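Local coordinates for AlyGC (Glaciecola chathamensis, PDB 5GKD), which degrades alginate, probably by beta-elimination, as a lyase of polysaccharide lyase family 6, at residues 37-42 and 93-98; 124-129 and 133-138; 152-155 and 159-162; 191-196 and 239-244. One frame throughout, in Å; residues are numbered along the deposited sequence.

Interaction 1. Residues 37-42 and 93-98; sequences LFEAKG and FRRNKD. With PO4 (phosphate ion), chain I; PO4 (phosphate ion), chain G.
E39 and R95 form a surface salt bridge that joins strand 35-41 to the loop following strand 89-92, with strand 65-69 between them. R95 NH1 stands 2.9 Å from E39 OE2, but the N-H is poorly aimed (121°), so the hydrogen bond is weak and charge probably dominates; the carboxylate and guanidinium planes stand 79° apart. A water donating to E39 OE1 bridges weakly to R95 NH1. L37 lays CD2 3.8 Å above one face of the same guanidinium, toward its rim. The extended R95 side chain holds a phosphate: NE donates to O3 at 2.9 Å and NH2 to O2 at 2.6 Å, with R67 a further donor. R94 points away from strand 35-41, its NH1 donating at 2.9 Å to O2 of a second phosphate that Y129 and R153 also bind; both ions probably come from the crystallisation liquor. A leucine at R94 would probably cost that anion the NH1 donor and the weak one from NH2, so that Y129 and R153 hold it with less help. The corner combines a classic beta bulge at R95 and N96 with an Asx turn, N96 OD1 accepting from D98 N, within the right-handed parallel beta-helix of pectate lyase-like enzymes.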
loop_
_atom_site.group_PDB
_atom_site.type_symbol
_atom_site.label_atom_id
_atom_site.label_comp_id
_atom_site.label_asym_id
_atom_site.label_seq_id
_atom_site.Cartn_x
_atom_site.Cartn_y
_atom_site.Cartn_z
ATOM N N LEU A 37 11.009 1.623 32.155
ATOM C CA LEU A 37 12.036 0.638 32.472
ATOM C C LEU A 37 12.052 0.507 33.986
ATOM O O LEU A 37 12.526 1.407 34.688
ATOM C CB LEU A 37 13.408 1.033 31.926
ATOM C CG LEU A 37 14.596 0.140 32.329
ATOM C CD1 LEU A 37 14.314 -1.311 31.994
ATOM C CD2 LEU A 37 15.904 0.594 31.677
ATOM N N PHE A 38 11.496 -0.600 34.479
ATOM C CA PHE A 38 11.384 -0.894 35.902
ATOM C C PHE A 38 12.522 -1.845 36.234
ATOM O O PHE A 38 12.384 -3.063 36.145
ATOM C CB PHE A 38 10.030 -1.508 36.224
ATOM C CG PHE A 38 9.768 -1.668 37.696
ATOM C CD1 PHE A 38 10.188 -0.713 38.597
ATOM C CD2 PHE A 38 9.081 -2.755 38.169
ATOM C CE1 PHE A 38 9.929 -0.868 39.944
ATOM C CE2 PHE A 38 8.813 -2.903 39.516
ATOM C CZ PHE A 38 9.238 -1.974 40.398
ATOM N N GLU A 39 13.657 -1.277 36.613
ATOM C CA GLU A 39 14.884 -2.028 36.839
ATOM C C GLU A 39 15.320 -1.757 38.265
ATOM O O GLU A 39 15.757 -0.642 38.585
ATOM C CB GLU A 39 15.974 -1.640 35.837
ATOM C CG GLU A 39 17.328 -2.259 36.158
ATOM C CD GLU A 39 18.299 -2.158 35.016
ATOM O OE1 GLU A 39 19.134 -3.073 34.870
ATOM O OE2 GLU A 39 18.232 -1.161 34.270
ATOM N N ALA A 40 15.181 -2.773 39.105
ATOM C CA ALA A 40 15.418 -2.667 40.529
ATOM C C ALA A 40 15.644 -4.070 41.076
ATOM O O ALA A 40 15.521 -5.070 40.368
ATOM C CB ALA A 40 14.243 -1.982 41.232
ATOM N N LYS A 41 15.971 -4.134 42.358
ATOM C CA LYS A 41 16.221 -5.411 43.012
ATOM C C LYS A 41 15.495 -5.397 44.345
ATOM O O LYS A 41 15.977 -4.836 45.329
ATOM C CB LYS A 41 17.704 -5.666 43.195
ATOM C CG LYS A 41 18.449 -5.732 41.875
ATOM C CD LYS A 41 18.917 -7.155 41.503
ATOM C CE LYS A 41 19.691 -7.201 40.205
ATOM N NZ LYS A 41 20.864 -6.300 40.193
ATOM N N GLY A 42 14.318 -5.987 44.362
ATOM C CA GLY A 42 13.646 -6.251 45.606
ATOM C C GLY A 42 14.241 -7.447 46.315
ATOM O O GLY A 42 15.291 -7.988 45.963
ATOM N N PHE A 93 9.749 -9.042 30.272
ATOM C CA PHE A 93 10.434 -9.391 31.509
ATOM C C PHE A 93 11.948 -9.349 31.324
ATOM O O PHE A 93 12.675 -10.273 31.705
ATOM C CB PHE A 93 9.978 -10.768 31.987
ATOM C CG PHE A 93 8.618 -10.778 32.626
ATOM C CD1 PHE A 93 7.465 -10.757 31.849
ATOM C CD2 PHE A 93 8.490 -10.856 34.002
ATOM C CE1 PHE A 93 6.225 -10.778 32.438
ATOM C CE2 PHE A 93 7.242 -10.891 34.594
ATOM C CZ PHE A 93 6.112 -10.840 33.808
ATOM N N ARG A 94 12.428 -8.278 30.708
ATOM C CA ARG A 94 13.852 -8.029 30.551
ATOM C C ARG A 94 14.042 -6.567 30.179
ATOM O O ARG A 94 13.128 -5.911 29.665
ATOM C CB ARG A 94 14.484 -8.925 29.475
ATOM C CG ARG A 94 14.160 -8.461 28.081
ATOM C CD ARG A 94 14.709 -9.354 26.987
ATOM N NE ARG A 94 14.347 -8.799 25.696
ATOM C CZ ARG A 94 14.822 -9.214 24.526
ATOM N NH1 ARG A 94 14.412 -8.627 23.419
ATOM N NH2 ARG A 94 15.689 -10.217 24.455
ATOM N N ARG A 95 15.248 -6.065 30.453
ATOM C CA ARG A 95 15.705 -4.842 29.815
ATOM C C ARG A 95 16.134 -5.106 28.376
ATOM O O ARG A 95 15.723 -4.393 27.456
ATOM C CB ARG A 95 16.870 -4.232 30.600
ATOM C CG ARG A 95 17.465 -3.001 29.917
ATOM C CD ARG A 95 18.539 -2.353 30.772
ATOM N NE ARG A 95 18.957 -1.089 30.193
ATOM C CZ ARG A 95 19.625 -0.141 30.844
ATOM N NH1 ARG A 95 19.965 -0.311 32.113
ATOM N NH2 ARG A 95 19.950 0.981 30.216
ATOM N N ASN A 96 16.980 -6.114 28.186
ATOM C CA ASN A 96 17.515 -6.530 26.892
ATOM C C ASN A 96 18.049 -7.944 27.078
ATOM O O ASN A 96 17.925 -8.522 28.156
ATOM C CB ASN A 96 18.593 -5.571 26.384
ATOM C CG ASN A 96 19.689 -5.346 27.394
ATOM O OD1 ASN A 96 20.286 -6.293 27.918
ATOM N ND2 ASN A 96 19.954 -4.085 27.692
ATOM N N LYS A 97 18.654 -8.500 26.028
ATOM C CA LYS A 97 18.998 -9.921 26.047
ATOM C C LYS A 97 19.978 -10.290 27.153
ATOM O O LYS A 97 20.050 -11.462 27.528
ATOM C CB LYS A 97 19.575 -10.359 24.700
ATOM C CG LYS A 97 20.888 -9.710 24.331
ATOM C CD LYS A 97 21.361 -10.172 22.948
ATOM C CE LYS A 97 22.827 -9.804 22.702
ATOM N NZ LYS A 97 23.412 -10.545 21.540
ATOM N N ASP A 98 20.715 -9.335 27.699
ATOM C CA ASP A 98 21.710 -9.638 28.714
ATOM C C ASP A 98 21.272 -9.267 30.127
ATOM O O ASP A 98 21.991 -9.571 31.076
ATOM C CB ASP A 98 23.025 -8.927 28.375
ATOM C CG ASP A 98 23.606 -9.398 27.049
ATOM O OD1 ASP A 98 24.064 -10.559 26.962
ATOM O OD2 ASP A 98 23.592 -8.606 26.089
HETATM P P PO4 I . 17.785 1.164 27.258
HETATM O O1 PO4 I . 16.452 1.866 27.377
HETATM O O2 PO4 I . 18.815 1.881 28.098
HETATM O O3 PO4 I . 17.692 -0.271 27.726
HETATM O O4 PO4 I . 18.198 1.183 25.811
HETATM P P PO4 G . 14.166 -11.321 20.956
HETATM O O1 PO4 G . 13.981 -12.139 22.214
HETATM O O2 PO4 G . 15.170 -10.203 21.151
HETATM O O3 PO4 G . 12.819 -10.757 20.572
HETATM O O4 PO4 G . 14.684 -12.203 19.845
HETATM O O HOH W 1 21.433 -2.729 33.479
#

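Interaction 2. Residues 124-129 and 133-138; sequences SWVMVY and NRFDHN. With PO4 (phosphate ion), chain G.
Apolar packing between V126 and F135 forms the heart of this contact. The two side chains approach from opposite directions: V126 CG1 lies over one face of the F135 ring, 4.1 Å from its centroid and 27° off the normal, a CH-pi contact, while V126 CG2 meets F135 CZ at 3.6 Å. V126 has CG1 anti to its backbone N (chi1 -175°), which turns both methyls onto the ring. The opposite face is covered from within its own segment by N138, whose ND2 sits 3.0 Å above the ring plane over its centre and donates to V106 O. Farther along, V128 CG1 slides past N133 at van der Waals range.

Polar contacts gather at the ends. N133 ND2 donates to A101 O and N133 OD1 accepts from S104 N, which together fix this buried amide; ND2 also lies 2.8 Å from Y129 O. Y129 sends its hydroxyl the other way, OH donating to O1 of a phosphate at 2.8 Å, with that oxygen near the ring plane. Within 133-138, H137 ND1 donates to the anti lone pair of D136 OD2 at 2.8 Å, almost within the imidazole plane, and D136 also forms a salt bridge with R105.

Across the interior of the beta-helix, the contact brings strand 124-128 against strand 134-141, with M150 of strand 150-152 touching V126, V128 and F135, and V106 of strand 105-112 packing on F135.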
loop_
_atom_site.group_PDB
_atom_site.type_symbol
_atom_site.label_atom_id
_atom_site.label_comp_id
_atom_site.label_asym_id
_atom_site.label_seq_id
_atom_site.Cartn_x
_atom_site.Cartn_y
_atom_site.Cartn_z
ATOM N N SER A 124 4.527 -8.255 19.877
ATOM C CA SER A 124 3.909 -9.108 20.871
ATOM C C SER A 124 3.528 -8.233 22.045
ATOM O O SER A 124 4.121 -7.175 22.255
ATOM C CB SER A 124 4.843 -10.216 21.322
ATOM O OG SER A 124 4.866 -11.277 20.387
ATOM N N TRP A 125 2.529 -8.661 22.800
ATOM C CA TRP A 125 2.109 -7.814 23.905
ATOM C C TRP A 125 2.817 -8.161 25.205
ATOM O O TRP A 125 3.136 -7.254 25.982
ATOM C CB TRP A 125 0.595 -7.879 24.081
ATOM C CG TRP A 125 -0.127 -7.001 23.101
ATOM C CD1 TRP A 125 0.433 -6.265 22.079
ATOM C CD2 TRP A 125 -1.529 -6.734 23.061
ATOM N NE1 TRP A 125 -0.547 -5.592 21.393
ATOM C CE2 TRP A 125 -1.756 -5.850 21.987
ATOM C CE3 TRP A 125 -2.620 -7.165 23.819
ATOM C CZ2 TRP A 125 -3.022 -5.392 21.668
ATOM C CZ3 TRP A 125 -3.872 -6.716 23.486
ATOM C CH2 TRP A 125 -4.065 -5.844 22.430
ATOM N N VAL A 126 3.071 -9.446 25.466
ATOM C CA VAL A 126 3.787 -9.881 26.659
ATOM C C VAL A 126 4.854 -10.891 26.261
ATOM O O VAL A 126 4.548 -11.887 25.603
ATOM C CB VAL A 126 2.825 -10.497 27.697
ATOM C CG1 VAL A 126 3.558 -10.830 28.972
ATOM C CG2 VAL A 126 1.637 -9.560 27.966
ATOM N N MET A 127 6.097 -10.657 26.689
ATOM C CA MET A 127 7.207 -11.579 26.472
ATOM C C MET A 127 7.877 -11.866 27.800
ATOM O O MET A 127 8.348 -10.938 28.465
ATOM C CB MET A 127 8.238 -11.018 25.490
ATOM C CG MET A 127 7.680 -10.799 24.110
ATOM S SD MET A 127 7.311 -12.299 23.197
ATOM C CE MET A 127 8.895 -12.787 22.706
ATOM N N VAL A 128 7.949 -13.149 28.172
ATOM C CA VAL A 128 8.524 -13.564 29.449
ATOM C C VAL A 128 9.929 -14.098 29.210
ATOM O O VAL A 128 10.139 -14.936 28.324
ATOM C CB VAL A 128 7.647 -14.622 30.143
ATOM C CG1 VAL A 128 8.016 -14.720 31.626
ATOM C CG2 VAL A 128 6.192 -14.269 30.014
ATOM N N TYR A 129 10.890 -13.621 29.993
ATOM C CA TYR A 129 12.251 -14.156 30.008
ATOM C C TYR A 129 12.613 -14.536 31.441
ATOM O O TYR A 129 11.821 -14.363 32.364
ATOM C CB TYR A 129 13.273 -13.151 29.460
ATOM C CG TYR A 129 12.976 -12.622 28.068
ATOM C CD1 TYR A 129 12.008 -11.649 27.857
ATOM C CD2 TYR A 129 13.663 -13.105 26.974
ATOM C CE1 TYR A 129 11.743 -11.179 26.586
ATOM C CE2 TYR A 129 13.403 -12.641 25.711
ATOM C CZ TYR A 129 12.448 -11.684 25.517
ATOM O OH TYR A 129 12.203 -11.231 24.246
ATOM N N ASN A 133 9.012 -16.195 37.075
ATOM C CA ASN A 133 8.110 -15.064 36.966
ATOM C C ASN A 133 6.653 -15.514 37.006
ATOM O O ASN A 133 6.327 -16.692 36.839
ATOM C CB ASN A 133 8.414 -14.286 35.689
ATOM C CG ASN A 133 9.765 -13.607 35.766
ATOM O OD1 ASN A 133 10.145 -13.135 36.833
ATOM N ND2 ASN A 133 10.503 -13.575 34.657
ATOM N N ARG A 134 5.766 -14.546 37.219
ATOM C CA ARG A 134 4.337 -14.803 37.258
ATOM C C ARG A 134 3.596 -13.714 36.495
ATOM O O ARG A 134 3.884 -12.523 36.650
ATOM C CB ARG A 134 3.821 -14.874 38.700
ATOM C CG ARG A 134 2.362 -15.297 38.786
ATOM C CD ARG A 134 1.907 -15.497 40.225
ATOM N NE ARG A 134 0.478 -15.703 40.285
ATOM C CZ ARG A 134 -0.249 -15.600 41.386
ATOM N NH1 ARG A 134 0.339 -15.298 42.534
ATOM N NH2 ARG A 134 -1.559 -15.797 41.339
ATOM N N PHE A 135 2.646 -14.130 35.667
ATOM C CA PHE A 135 1.769 -13.219 34.940
ATOM C C PHE A 135 0.328 -13.655 35.217
ATOM O O PHE A 135 -0.152 -14.641 34.639
ATOM C CB PHE A 135 2.115 -13.239 33.453
ATOM C CG PHE A 135 1.339 -12.262 32.629
ATOM C CD1 PHE A 135 1.803 -10.964 32.441
ATOM C CD2 PHE A 135 0.165 -12.650 32.002
ATOM C CE1 PHE A 135 1.087 -10.059 31.671
ATOM C CE2 PHE A 135 -0.540 -11.761 31.219
ATOM C CZ PHE A 135 -0.080 -10.467 31.054
ATOM N N ASP A 136 -0.362 -12.921 36.098
ATOM C CA ASP A 136 -1.637 -13.372 36.641
ATOM C C ASP A 136 -2.648 -12.238 36.771
ATOM O O ASP A 136 -2.287 -11.074 36.947
ATOM C CB ASP A 136 -1.446 -14.017 38.016
ATOM C CG ASP A 136 -1.048 -12.999 39.063
ATOM O OD1 ASP A 136 0.151 -12.708 39.153
ATOM O OD2 ASP A 136 -1.929 -12.464 39.772
ATOM N N HIS A 137 -3.937 -12.610 36.706
ATOM C CA HIS A 137 -5.054 -11.678 36.872
ATOM C C HIS A 137 -4.917 -10.470 35.944
ATOM O O HIS A 137 -5.260 -9.344 36.298
ATOM C CB HIS A 137 -5.209 -11.239 38.339
ATOM C CG HIS A 137 -5.573 -12.365 39.271
ATOM N ND1 HIS A 137 -4.627 -13.168 39.882
ATOM C CD2 HIS A 137 -6.780 -12.839 39.672
ATOM C CE1 HIS A 137 -5.234 -14.079 40.623
ATOM N NE2 HIS A 137 -6.538 -13.903 40.514
ATOM N N ASN A 138 -4.436 -10.708 34.730
ATOM C CA ASN A 138 -4.340 -9.658 33.729
ATOM C C ASN A 138 -5.480 -9.779 32.711
ATOM O O ASN A 138 -6.255 -10.745 32.707
ATOM C CB ASN A 138 -2.963 -9.695 33.056
ATOM C CG ASN A 138 -1.847 -9.470 34.043
ATOM O OD1 ASN A 138 -1.760 -8.406 34.665
ATOM N ND2 ASN A 138 -0.990 -10.470 34.211
HETATM P P PO4 G . 14.166 -11.321 20.956
HETATM O O1 PO4 G . 13.981 -12.139 22.214
HETATM O O2 PO4 G . 15.170 -10.203 21.151
HETATM O O3 PO4 G . 12.819 -10.757 20.572
HETATM O O4 PO4 G . 14.684 -12.203 19.845
#

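Interaction 3. Residues 152-155 and 159-162; sequences VRLT and SQQN. With PO4 (phosphate ion), chain G.
V152 CG1 approaches N162 ND2 at 3.8 Å, where strand 150-152 of the parallel beta-helix runs into the loop leading to strand 165-167; the contact is that loop folding back on itself. Next along, R153 offers its backbone, O meeting S159 CB, whereas its side chain, bent at chi2 and chi3, leads off to a phosphate: NE donates to O1 at 3.0 Å and NH2 to O4 at 2.6 Å. L154 does most of the joining. Its CD2 rests against a bonded pair, 3.4 Å from S159 O and 3.6 Å from N162 ND2, crossing the asparagine at about a right angle. That amide is itself held flat, ND2 donating to S159 O at 170° while S197 also bonds it. L154 O receives Q160 NE2 at 3.0 Å along a nearly straight bond (172°), the donor tilted 26° from the carbonyl plane. With a leucine in place of Q160, the carbonyl of L154 would probably lose this side-chain donor, and the loop a bond that ties its two arms. S159 OG meanwhile accepts from G130 N. The T155 side chain starts off away from 159-162, and its CG2 methyl lies over the centre of the R153 guanidinium.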
loop_
_atom_site.group_PDB
_atom_site.type_symbol
_atom_site.label_atom_id
_atom_site.label_comp_id
_atom_site.label_asym_id
_atom_site.label_seq_id
_atom_site.Cartn_x
_atom_site.Cartn_y
_atom_site.Cartn_z
ATOM N N VAL A 152 6.489 -17.046 25.986
ATOM C CA VAL A 152 7.617 -17.328 26.871
ATOM C C VAL A 152 8.814 -17.603 25.976
ATOM O O VAL A 152 8.760 -18.511 25.143
ATOM C CB VAL A 152 7.338 -18.544 27.770
ATOM C CG1 VAL A 152 8.613 -19.012 28.437
ATOM C CG2 VAL A 152 6.270 -18.234 28.789
ATOM N N ARG A 153 9.871 -16.817 26.120
ATOM C CA ARG A 153 11.079 -16.989 25.325
ATOM C C ARG A 153 12.054 -17.913 26.031
ATOM O O ARG A 153 12.160 -17.912 27.252
ATOM C CB ARG A 153 11.797 -15.660 25.075
ATOM C CG ARG A 153 11.149 -14.741 24.102
ATOM C CD ARG A 153 11.276 -15.239 22.678
ATOM N NE ARG A 153 12.337 -14.611 21.895
ATOM C CZ ARG A 153 12.915 -15.223 20.866
ATOM N NH1 ARG A 153 12.559 -16.465 20.558
ATOM N NH2 ARG A 153 13.861 -14.629 20.156
ATOM N N LEU A 154 12.842 -18.630 25.239
ATOM C CA LEU A 154 13.760 -19.631 25.764
ATOM C C LEU A 154 15.150 -19.471 25.168
ATOM O O LEU A 154 15.890 -20.447 25.026
ATOM C CB LEU A 154 13.225 -21.027 25.480
ATOM C CG LEU A 154 11.861 -21.270 26.112
ATOM C CD1 LEU A 154 11.314 -22.576 25.582
ATOM C CD2 LEU A 154 11.994 -21.290 27.616
ATOM N N THR A 155 15.512 -18.249 24.803
ATOM C CA THR A 155 16.625 -18.092 23.883
ATOM C C THR A 155 17.965 -18.380 24.536
ATOM O O THR A 155 18.909 -18.727 23.829
ATOM C CB THR A 155 16.577 -16.705 23.245
ATOM O OG1 THR A 155 16.385 -15.716 24.243
ATOM C CG2 THR A 155 15.409 -16.638 22.310
ATOM N N SER A 159 16.761 -18.365 30.546
ATOM C CA SER A 159 15.316 -18.284 30.385
ATOM C C SER A 159 14.654 -19.657 30.262
ATOM O O SER A 159 13.424 -19.739 30.259
ATOM C CB SER A 159 14.981 -17.431 29.154
ATOM O OG SER A 159 15.287 -16.066 29.381
ATOM N N GLN A 160 15.437 -20.726 30.161
ATOM C CA GLN A 160 14.914 -22.078 30.154
ATOM C C GLN A 160 14.708 -22.549 31.590
ATOM O O GLN A 160 15.100 -21.880 32.541
ATOM C CB GLN A 160 15.863 -22.995 29.382
ATOM C CG GLN A 160 15.999 -22.587 27.923
ATOM C CD GLN A 160 17.272 -23.125 27.297
ATOM O OE1 GLN A 160 17.947 -23.960 27.881
ATOM N NE2 GLN A 160 17.611 -22.632 26.124
ATOM N N GLN A 161 14.059 -23.699 31.744
ATOM C CA GLN A 161 13.746 -24.265 33.062
ATOM C C GLN A 161 13.203 -23.189 34.001
ATOM O O GLN A 161 13.693 -22.984 35.114
ATOM C CB GLN A 161 14.973 -24.951 33.662
ATOM C CG GLN A 161 15.590 -25.971 32.742
ATOM C CD GLN A 161 16.764 -26.679 33.355
ATOM O OE1 GLN A 161 16.633 -27.324 34.390
ATOM N NE2 GLN A 161 17.932 -26.560 32.721
ATOM N N ASN A 162 12.184 -22.480 33.526
ATOM C CA ASN A 162 11.780 -21.244 34.180
ATOM C C ASN A 162 10.766 -21.449 35.292
ATOM O O ASN A 162 10.751 -20.671 36.243
ATOM C CB ASN A 162 11.215 -20.259 33.148
ATOM C CG ASN A 162 10.232 -20.921 32.163
ATOM O OD1 ASN A 162 9.117 -21.295 32.541
ATOM N ND2 ASN A 162 10.649 -21.058 30.903
HETATM P P PO4 G . 14.166 -11.321 20.956
HETATM O O1 PO4 G . 13.981 -12.139 22.214
HETATM O O2 PO4 G . 15.170 -10.203 21.151
HETATM O O3 PO4 G . 12.819 -10.757 20.572
HETATM O O4 PO4 G . 14.684 -12.203 19.845
HETATM O O HOH W 2 11.668 -17.434 30.156
#

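Interaction 4. Residues 191-196 and 239-244; sequences HHSLTD and LRHGNG. With CO3 (carbonate ion), chain J; PO4 (phosphate ion), chain H.
The imidazole of H241, whose CB presses on S193 CB at 3.4 Å, has R240 CG over one face toward the rim, while S193 OG, hydrogen-bonded to S190 O, approaches obliquely. R240 folds back: with chi2 bent to 67°, its guanidinium has H241 NE2 3.7 Å above the plane, over the centre. At the edge, R240 NE donates to O3 of a carbonate (3.0 Å) or of a phosphate (3.1 Å); these two oxygens nearly coincide, so the ions are probably alternatives. E214, R264 and Y303 complete the carbonate pocket. All this sits on a parallel beta-helix, where the loop after strand 185-188 meets the end of strand 236-241. The loop makes a type I turn from H192 to T195, H192 O accepting from both T195 N and OG1. S193 O comes within 3.4 Å of G242 CA; a CB here would clash with that oxygen, and at these backbone angles (phi 89°) also jam against the carbonyl O of H241, which alone calls for glycine. A water joins the arms, donating to S193 O at 2.7 Å and accepting from N243 N. L194 and N243 run side by side, CD2 4.1 Å from ND2, while N243 OD1 accepts from R268 N.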
loop_
_atom_site.group_PDB
_atom_site.type_symbol
_atom_site.label_atom_id
_atom_site.label_comp_id
_atom_site.label_asym_id
_atom_site.label_seq_id
_atom_site.Cartn_x
_atom_site.Cartn_y
_atom_site.Cartn_z
ATOM N N HIS A 191 13.301 -23.299 17.471
ATOM C CA HIS A 191 14.743 -23.361 17.734
ATOM C C HIS A 191 15.053 -23.973 19.099
ATOM O O HIS A 191 16.010 -24.738 19.245
ATOM C CB HIS A 191 15.315 -21.944 17.649
ATOM C CG HIS A 191 16.772 -21.869 17.320
ATOM N ND1 HIS A 191 17.759 -22.220 18.217
ATOM C CD2 HIS A 191 17.409 -21.413 16.215
ATOM C CE1 HIS A 191 18.943 -22.017 17.666
ATOM N NE2 HIS A 191 18.759 -21.527 16.452
ATOM N N HIS A 192 14.234 -23.665 20.103
ATOM C CA HIS A 192 14.468 -24.036 21.490
ATOM C C HIS A 192 13.460 -25.057 22.013
ATOM O O HIS A 192 13.324 -25.219 23.230
ATOM C CB HIS A 192 14.451 -22.772 22.346
ATOM C CG HIS A 192 15.422 -21.751 21.880
ATOM N ND1 HIS A 192 16.783 -21.980 21.871
ATOM C CD2 HIS A 192 15.243 -20.517 21.360
ATOM C CE1 HIS A 192 17.402 -20.921 21.386
ATOM N NE2 HIS A 192 16.491 -20.020 21.069
ATOM N N SER A 193 12.771 -25.759 21.116
ATOM C CA SER A 193 11.682 -26.640 21.513
ATOM C C SER A 193 12.161 -27.921 22.171
ATOM O O SER A 193 11.375 -28.566 22.864
ATOM C CB SER A 193 10.801 -26.964 20.308
ATOM O OG SER A 193 11.571 -27.483 19.241
ATOM N N LEU A 194 13.425 -28.294 22.007
ATOM C CA LEU A 194 13.956 -29.461 22.702
ATOM C C LEU A 194 14.471 -29.131 24.096
ATOM O O LEU A 194 14.906 -30.036 24.806
ATOM C CB LEU A 194 15.059 -30.120 21.865
ATOM C CG LEU A 194 14.554 -30.494 20.471
ATOM C CD1 LEU A 194 15.613 -31.195 19.648
ATOM C CD2 LEU A 194 13.318 -31.377 20.610
ATOM N N THR A 195 14.416 -27.874 24.514
ATOM C CA THR A 195 14.767 -27.541 25.884
ATOM C C THR A 195 13.518 -27.643 26.748
ATOM O O THR A 195 12.396 -27.583 26.250
ATOM C CB THR A 195 15.370 -26.135 25.985
ATOM O OG1 THR A 195 14.351 -25.155 25.773
ATOM C CG2 THR A 195 16.458 -25.943 24.937
ATOM N N ASP A 196 13.734 -27.828 28.046
ATOM C CA ASP A 196 12.659 -27.966 29.019
ATOM C C ASP A 196 12.320 -26.594 29.586
ATOM O O ASP A 196 13.179 -25.933 30.175
ATOM C CB ASP A 196 13.060 -28.902 30.158
ATOM C CG ASP A 196 13.184 -30.348 29.728
ATOM O OD1 ASP A 196 12.518 -30.755 28.757
ATOM O OD2 ASP A 196 13.936 -31.081 30.386
ATOM N N LEU A 239 -0.084 -28.869 20.715
ATOM C CA LEU A 239 1.223 -29.353 21.149
ATOM C C LEU A 239 2.111 -29.379 19.905
ATOM O O LEU A 239 2.294 -30.405 19.249
ATOM C CB LEU A 239 1.083 -30.725 21.797
ATOM C CG LEU A 239 0.983 -30.858 23.320
ATOM C CD1 LEU A 239 0.565 -29.583 24.022
ATOM C CD2 LEU A 239 0.121 -32.047 23.761
ATOM N N ARG A 240 2.672 -28.206 19.582
ATOM C CA ARG A 240 3.247 -27.936 18.265
ATOM C C ARG A 240 4.644 -28.526 18.098
ATOM O O ARG A 240 4.913 -29.227 17.116
ATOM C CB ARG A 240 3.295 -26.425 18.028
ATOM C CG ARG A 240 3.820 -26.049 16.671
ATOM C CD ARG A 240 2.860 -26.490 15.564
ATOM N NE ARG A 240 3.465 -26.325 14.249
ATOM C CZ ARG A 240 4.288 -27.206 13.686
ATOM N NH1 ARG A 240 4.590 -28.334 14.313
ATOM N NH2 ARG A 240 4.808 -26.951 12.490
ATOM N N HIS A 241 5.562 -28.186 19.010
ATOM C CA HIS A 241 6.910 -28.724 19.034
ATOM C C HIS A 241 7.260 -29.051 20.476
ATOM O O HIS A 241 6.717 -28.454 21.405
ATOM C CB HIS A 241 7.992 -27.745 18.501
ATOM C CG HIS A 241 7.798 -27.290 17.088
ATOM N ND1 HIS A 241 7.648 -28.161 16.027
ATOM C CD2 HIS A 241 7.773 -26.045 16.558
ATOM C CE1 HIS A 241 7.527 -27.470 14.909
ATOM N NE2 HIS A 241 7.593 -26.183 15.204
ATOM N N GLY A 242 8.196 -29.967 20.664
ATOM C CA GLY A 242 8.586 -30.231 22.043
ATOM C C GLY A 242 7.746 -31.311 22.695
ATOM O O GLY A 242 6.573 -31.503 22.383
ATOM N N ASN A 243 8.352 -31.989 23.670
ATOM C CA ASN A 243 7.921 -33.301 24.136
ATOM C C ASN A 243 7.638 -33.301 25.626
ATOM O O ASN A 243 8.138 -32.466 26.378
ATOM C CB ASN A 243 8.998 -34.348 23.848
ATOM C CG ASN A 243 9.443 -34.335 22.416
ATOM O OD1 ASN A 243 8.637 -34.510 21.509
ATOM N ND2 ASN A 243 10.729 -34.109 22.196
ATOM N N GLY A 244 6.835 -34.268 26.050
ATOM C CA GLY A 244 6.678 -34.526 27.468
ATOM C C GLY A 244 5.786 -33.558 28.201
ATOM O O GLY A 244 6.010 -33.301 29.381
HETATM C C CO3 J . 1.150 -25.294 12.364
HETATM O O1 CO3 J . 0.316 -25.146 13.354
HETATM O O2 CO3 J . 0.851 -26.307 11.608
HETATM O O3 CO3 J . 2.216 -24.471 12.199
HETATM P P PO4 H . 3.541 -22.614 13.770
HETATM O O1 PO4 H . 3.189 -23.104 15.149
HETATM O O2 PO4 H . 2.889 -21.298 13.608
HETATM O O3 PO4 H . 3.043 -23.633 12.710
HETATM O O4 PO4 H . 5.027 -22.342 13.784
HETATM O O HOH W 3 10.892 -30.821 24.316
#

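Overall arrangement
The four contacts follow one another along the chain without nesting or crossing. Interaction 1 closes a 50-residue excursion, from strand 35-41 to the corner after strand 89-92. Interactions 2 and 3 each close a loop of only three intervening residues, and interaction 4 spans 42 residues, joining the loop after strand 185-188 to the end of strand 236-241. Successive contacts touch: F93 N probably bonds M127 O, V128 O probably receives R153 N, and D196 O probably receives Q161 N, so the series runs down the beta-helix like rungs. One phosphate is shared by interactions 1, 2 and 3, through R94, Y129 and R153, whereas interaction 4 reaches the carbonate pocket.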